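Long-range contact in uncharacterized protein (Legionella pneumophila subsp. pneumophila str. Philadelphia 1, PDB 4R0G), which probably acts as a guanine-nucleotide exchange factor for the small GTPases Rab5, Rab21 and Rab22, through a VPS9-like domain: residues Y170-L182 with A234-P246. Numbering follows the deposited sequence.
Sequences YLKYLIEDYLSLL and AEFEEEFLKKISP
Y178 reaches across from helix 155-183 and lies against F240 of helix 235-244. The two rings are nearly parallel, 5° apart, but slid so far that they barely overlap. Each ring instead covers the root of the other side chain. CA of Y178 stands over the centre of the F240 ring, 4.1 Å from its centroid. CB of F240 sits over one face of the Y178 ring, towards its rim. Both are CH-pi contacts. With CG anti to the backbone N (chi1 179°), the tyrosine runs out to the second helix and fits as a knob into the hole formed by E237, F240, L241 and I244. CD2 of L241 touches CE2 of Y178 at 3.7 Å.

At the far end of the ring, Y178 OH donates a hydrogen bond of 2.9 Å to E237 OE1. It meets the anti side of the carboxylate, 19° out of its plane. E237 OE2 forms a salt bridge with R196; the backbone N of A234 also lies close to it, but too close for that bond to be certain. This buried carboxylate is thus held at both oxygens, and the charge of R196 probably favours its ionised form. L182 packs its branched end on OE1.

Leucines flank the F240 ring. L174 CD1 lies at its edge, and L181 CD1 is 3.6 Å from CZ. Nearer the C-terminal end of helix 235-244, CD1 of I244 meets CG1 of I175 at 3.6 Å, the two side chains crossing at about a right angle. I175 also rests on L203 and L207, and I244 on V225, so helices 193-208 and 215-229 complete the core. The two segments run antiparallel, with axes 10.5 Å apart. An antiparallel helix pair with a knob in a hole, its core closed by two further helices, fits an all-helical bundle, here the helical bundle domain of Lpg0393.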
loop_
_atom_site.group_PDB
_atom_site.type_symbol
_atom_site.label_atom_id
_atom_site.label_comp_id
_atom_site.label_asym_id
_atom_site.label_seq_id
_atom_site.Cartn_x
_atom_site.Cartn_y
_atom_site.Cartn_z
ATOM N N TYR A 170 3.853 -8.299 -5.104
ATOM C CA TYR A 170 2.551 -8.695 -4.577
ATOM C C TYR A 170 2.677 -9.951 -3.718
ATOM O O TYR A 170 2.105 -10.018 -2.641
ATOM C CB TYR A 170 1.566 -8.910 -5.730
ATOM C CG TYR A 170 0.205 -9.349 -5.272
ATOM C CD1 TYR A 170 -0.663 -8.455 -4.652
ATOM C CD2 TYR A 170 -0.222 -10.658 -5.466
ATOM C CE1 TYR A 170 -1.921 -8.859 -4.229
ATOM C CE2 TYR A 170 -1.474 -11.071 -5.048
ATOM C CZ TYR A 170 -2.319 -10.171 -4.431
ATOM O OH TYR A 170 -3.570 -10.598 -4.021
ATOM N N LEU A 171 3.436 -10.930 -4.221
ATOM C CA LEU A 171 3.831 -12.116 -3.455
ATOM C C LEU A 171 4.505 -11.780 -2.156
ATOM O O LEU A 171 4.248 -12.435 -1.158
ATOM C CB LEU A 171 4.789 -13.001 -4.234
ATOM C CG LEU A 171 4.190 -14.042 -5.170
ATOM C CD1 LEU A 171 5.261 -14.995 -5.584
ATOM C CD2 LEU A 171 3.026 -14.792 -4.498
ATOM N N LYS A 172 5.365 -10.762 -2.174
ATOM C CA LYS A 172 6.157 -10.400 -1.003
ATOM C C LYS A 172 5.247 -10.007 0.154
ATOM O O LYS A 172 5.341 -10.580 1.251
ATOM C CB LYS A 172 7.174 -9.297 -1.336
ATOM C CG LYS A 172 7.930 -8.672 -0.145
ATOM C CD LYS A 172 9.128 -7.799 -0.629
ATOM C CE LYS A 172 10.138 -7.398 0.490
ATOM N NZ LYS A 172 9.703 -6.239 1.347
ATOM N N TYR A 173 4.322 -9.083 -0.105
ATOM C CA TYR A 173 3.446 -8.563 0.948
ATOM C C TYR A 173 2.440 -9.596 1.431
ATOM O O TYR A 173 2.126 -9.665 2.618
ATOM C CB TYR A 173 2.711 -7.315 0.465
ATOM C CG TYR A 173 3.621 -6.277 -0.125
ATOM C CD1 TYR A 173 4.705 -5.795 0.588
ATOM C CD2 TYR A 173 3.410 -5.803 -1.403
ATOM C CE1 TYR A 173 5.561 -4.843 0.043
ATOM C CE2 TYR A 173 4.246 -4.861 -1.960
ATOM C CZ TYR A 173 5.324 -4.385 -1.242
ATOM O OH TYR A 173 6.158 -3.451 -1.816
ATOM N N LEU A 174 1.902 -10.381 0.504
ATOM C CA LEU A 174 0.907 -11.380 0.872
ATOM C C LEU A 174 1.496 -12.338 1.888
ATOM O O LEU A 174 0.831 -12.705 2.854
ATOM C CB LEU A 174 0.457 -12.164 -0.361
ATOM C CG LEU A 174 -0.642 -13.225 -0.195
ATOM C CD1 LEU A 174 -1.965 -12.591 0.108
ATOM C CD2 LEU A 174 -0.767 -14.095 -1.437
ATOM N N ILE A 175 2.759 -12.717 1.655
ATOM C CA ILE A 175 3.462 -13.721 2.457
ATOM C C ILE A 175 3.756 -13.187 3.845
ATOM O O ILE A 175 3.743 -13.929 4.828
ATOM C CB ILE A 175 4.747 -14.238 1.757
ATOM C CG1 ILE A 175 4.367 -15.134 0.585
ATOM C CG2 ILE A 175 5.594 -15.068 2.693
ATOM C CD1 ILE A 175 5.502 -15.409 -0.343
ATOM N N GLU A 176 3.991 -11.889 3.925
ATOM C CA GLU A 176 4.195 -11.251 5.211
ATOM C C GLU A 176 2.868 -11.323 5.999
ATOM O O GLU A 176 2.849 -11.577 7.207
ATOM C CB GLU A 176 4.702 -9.809 4.999
ATOM C CG GLU A 176 5.897 -9.408 5.843
ATOM C CD GLU A 176 7.211 -10.121 5.478
ATOM O OE1 GLU A 176 7.778 -9.836 4.390
ATOM O OE2 GLU A 176 7.700 -10.943 6.304
ATOM N N ASP A 177 1.754 -11.146 5.299
ATOM C CA ASP A 177 0.454 -11.107 5.952
ATOM C C ASP A 177 0.008 -12.497 6.385
ATOM O O ASP A 177 -0.664 -12.661 7.411
ATOM C CB ASP A 177 -0.597 -10.422 5.058
ATOM C CG ASP A 177 -0.430 -8.894 5.015
ATOM O OD1 ASP A 177 0.060 -8.329 6.014
ATOM O OD2 ASP A 177 -0.782 -8.241 4.001
ATOM N N TYR A 178 0.394 -13.500 5.608
ATOM C CA TYR A 178 0.197 -14.878 6.018
ATOM C C TYR A 178 0.962 -15.079 7.307
ATOM O O TYR A 178 0.406 -15.541 8.296
ATOM C CB TYR A 178 0.730 -15.802 4.935
ATOM C CG TYR A 178 0.621 -17.294 5.197
ATOM C CD1 TYR A 178 -0.098 -17.799 6.273
ATOM C CD2 TYR A 178 1.247 -18.197 4.346
ATOM C CE1 TYR A 178 -0.180 -19.166 6.500
ATOM C CE2 TYR A 178 1.171 -19.559 4.560
ATOM C CZ TYR A 178 0.461 -20.041 5.635
ATOM O OH TYR A 178 0.388 -21.401 5.831
ATOM N N LEU A 179 2.234 -14.696 7.299
ATOM C CA LEU A 179 3.099 -14.904 8.451
ATOM C C LEU A 179 2.503 -14.397 9.757
ATOM O O LEU A 179 2.324 -15.177 10.688
ATOM C CB LEU A 179 4.454 -14.246 8.228
ATOM C CG LEU A 179 5.513 -14.592 9.291
ATOM C CD1 LEU A 179 5.282 -15.995 9.875
ATOM C CD2 LEU A 179 6.940 -14.462 8.717
ATOM N N SER A 180 2.162 -13.115 9.824
ATOM C CA SER A 180 1.671 -12.555 11.090
ATOM C C SER A 180 0.356 -13.178 11.532
ATOM O O SER A 180 0.127 -13.330 12.730
ATOM C CB SER A 180 1.571 -11.014 11.063
ATOM O OG SER A 180 0.900 -10.568 9.910
ATOM N N LEU A 181 -0.505 -13.519 10.573
ATOM C CA LEU A 181 -1.769 -14.170 10.904
ATOM C C LEU A 181 -1.551 -15.577 11.519
ATOM O O LEU A 181 -2.215 -15.951 12.489
ATOM C CB LEU A 181 -2.711 -14.222 9.690
ATOM C CG LEU A 181 -3.462 -12.963 9.227
ATOM C CD1 LEU A 181 -4.424 -13.283 8.092
ATOM C CD2 LEU A 181 -4.228 -12.282 10.359
ATOM N N LEU A 182 -0.608 -16.337 10.965
ATOM C CA LEU A 182 -0.276 -17.657 11.478
ATOM C C LEU A 182 0.247 -17.538 12.912
ATOM O O LEU A 182 -0.185 -18.284 13.790
ATOM C CB LEU A 182 0.782 -18.319 10.585
ATOM C CG LEU A 182 0.729 -19.825 10.323
ATOM C CD1 LEU A 182 2.113 -20.334 9.974
ATOM C CD2 LEU A 182 0.172 -20.577 11.510
ATOM N N ALA A 234 -4.540 -24.603 8.809
ATOM C CA ALA A 234 -5.885 -24.232 9.207
ATOM C C ALA A 234 -6.688 -23.849 7.981
ATOM O O ALA A 234 -6.130 -23.686 6.891
ATOM C CB ALA A 234 -5.825 -23.057 10.163
ATOM N N GLU A 235 -7.985 -23.635 8.166
ATOM C CA GLU A 235 -8.844 -23.314 7.030
ATOM C C GLU A 235 -8.383 -22.023 6.360
ATOM O O GLU A 235 -8.191 -21.971 5.142
ATOM C CB GLU A 235 -10.318 -23.210 7.446
ATOM C CG GLU A 235 -10.997 -24.546 7.714
ATOM C CD GLU A 235 -12.532 -24.460 7.650
ATOM O OE1 GLU A 235 -13.067 -24.170 6.551
ATOM O OE2 GLU A 235 -13.201 -24.682 8.694
ATOM N N PHE A 236 -8.186 -20.992 7.178
ATOM C CA PHE A 236 -7.747 -19.698 6.689
ATOM C C PHE A 236 -6.390 -19.741 5.988
ATOM O O PHE A 236 -6.201 -19.037 4.999
ATOM C CB PHE A 236 -7.747 -18.657 7.813
ATOM C CG PHE A 236 -6.570 -18.748 8.738
ATOM C CD1 PHE A 236 -6.618 -19.558 9.857
ATOM C CD2 PHE A 236 -5.422 -17.998 8.506
ATOM C CE1 PHE A 236 -5.540 -19.638 10.722
ATOM C CE2 PHE A 236 -4.349 -18.077 9.368
ATOM C CZ PHE A 236 -4.409 -18.902 10.475
ATOM N N GLU A 237 -5.455 -20.558 6.476
ATOM C CA GLU A 237 -4.158 -20.654 5.812
ATOM C C GLU A 237 -4.321 -21.034 4.330
ATOM O O GLU A 237 -3.545 -20.577 3.500
ATOM C CB GLU A 237 -3.220 -21.652 6.513
ATOM C CG GLU A 237 -2.832 -21.334 7.961
ATOM C CD GLU A 237 -1.949 -22.438 8.597
ATOM O OE1 GLU A 237 -0.730 -22.517 8.296
ATOM O OE2 GLU A 237 -2.487 -23.243 9.394
ATOM N N GLU A 238 -5.340 -21.842 4.010
ATOM C CA GLU A 238 -5.520 -22.439 2.670
ATOM C C GLU A 238 -5.654 -21.409 1.555
ATOM O O GLU A 238 -5.145 -21.602 0.444
ATOM C CB GLU A 238 -6.756 -23.361 2.612
ATOM C CG GLU A 238 -6.675 -24.690 3.364
ATOM C CD GLU A 238 -7.859 -25.629 3.066
ATOM O OE1 GLU A 238 -8.494 -25.490 1.992
ATOM O OE2 GLU A 238 -8.143 -26.510 3.912
ATOM N N GLU A 239 -6.370 -20.331 1.838
ATOM C CA GLU A 239 -6.565 -19.305 0.825
ATOM C C GLU A 239 -5.206 -18.745 0.453
ATOM O O GLU A 239 -4.882 -18.616 -0.732
ATOM C CB GLU A 239 -7.500 -18.196 1.320
ATOM C CG GLU A 239 -7.924 -17.212 0.230
ATOM C CD GLU A 239 -8.643 -17.883 -0.946
ATOM O OE1 GLU A 239 -9.431 -18.834 -0.707
ATOM O OE2 GLU A 239 -8.414 -17.455 -2.107
ATOM N N PHE A 240 -4.403 -18.454 1.475
ATOM C CA PHE A 240 -3.029 -18.004 1.268
ATOM C C PHE A 240 -2.207 -18.968 0.426
ATOM O O PHE A 240 -1.661 -18.563 -0.594
ATOM C CB PHE A 240 -2.325 -17.746 2.599
ATOM C CG PHE A 240 -2.826 -16.533 3.319
ATOM C CD1 PHE A 240 -2.607 -15.275 2.804
ATOM C CD2 PHE A 240 -3.511 -16.652 4.519
ATOM C CE1 PHE A 240 -3.063 -14.152 3.472
ATOM C CE2 PHE A 240 -3.971 -15.528 5.194
ATOM C CZ PHE A 240 -3.749 -14.281 4.671
ATOM N N LEU A 241 -2.110 -20.227 0.844
ATOM C CA LEU A 241 -1.369 -21.200 0.063
ATOM C C LEU A 241 -1.818 -21.232 -1.414
ATOM O O LEU A 241 -1.005 -21.383 -2.331
ATOM C CB LEU A 241 -1.527 -22.592 0.663
ATOM C CG LEU A 241 -1.001 -22.798 2.067
ATOM C CD1 LEU A 241 -1.029 -24.276 2.398
ATOM C CD2 LEU A 241 0.397 -22.245 2.172
ATOM N N LYS A 242 -3.121 -21.100 -1.639
ATOM C CA LYS A 242 -3.659 -21.110 -2.993
ATOM C C LYS A 242 -3.066 -19.964 -3.797
ATOM O O LYS A 242 -2.488 -20.184 -4.866
ATOM C CB LYS A 242 -5.197 -21.037 -2.986
ATOM C CG LYS A 242 -5.878 -22.292 -2.463
ATOM C CD LYS A 242 -7.085 -22.690 -3.320
ATOM C CE LYS A 242 -7.685 -24.033 -2.879
ATOM N NZ LYS A 242 -8.736 -24.543 -3.819
ATOM N N LYS A 243 -3.194 -18.749 -3.278
ATOM C CA LYS A 243 -2.699 -17.579 -3.994
ATOM C C LYS A 243 -1.174 -17.640 -4.225
ATOM O O LYS A 243 -0.722 -17.496 -5.351
ATOM C CB LYS A 243 -3.176 -16.291 -3.309
ATOM C CG LYS A 243 -4.697 -16.110 -3.392
ATOM C CD LYS A 243 -5.284 -15.192 -2.296
ATOM C CE LYS A 243 -5.710 -13.825 -2.849
ATOM N NZ LYS A 243 -6.234 -12.891 -1.789
ATOM N N ILE A 244 -0.409 -17.936 -3.180
ATOM C CA ILE A 244 1.052 -18.062 -3.252
ATOM C C ILE A 244 1.614 -18.934 -4.395
ATOM O O ILE A 244 2.468 -18.470 -5.164
ATOM C CB ILE A 244 1.622 -18.540 -1.890
ATOM C CG1 ILE A 244 1.388 -17.471 -0.814
ATOM C CG2 ILE A 244 3.087 -18.808 -1.964
ATOM C CD1 ILE A 244 2.027 -17.809 0.534
ATOM N N SER A 245 1.159 -20.176 -4.529
ATOM C CA SER A 245 1.554 -21.001 -5.682
ATOM C C SER A 245 0.330 -21.510 -6.434
ATOM O O SER A 245 -0.068 -22.678 -6.264
ATOM C CB SER A 245 2.413 -22.191 -5.240
ATOM O OG SER A 245 2.667 -23.099 -6.306
ATOM N N PRO A 246 -0.273 -20.649 -7.278
ATOM C CA PRO A 246 -1.491 -21.051 -7.984
ATOM C C PRO A 246 -1.146 -21.779 -9.283
ATOM O O PRO A 246 0.028 -22.032 -9.578
ATOM C CB PRO A 246 -2.151 -19.706 -8.300
ATOM C CG PRO A 246 -0.975 -18.807 -8.579
ATOM C CD PRO A 246 0.169 -19.307 -7.700
#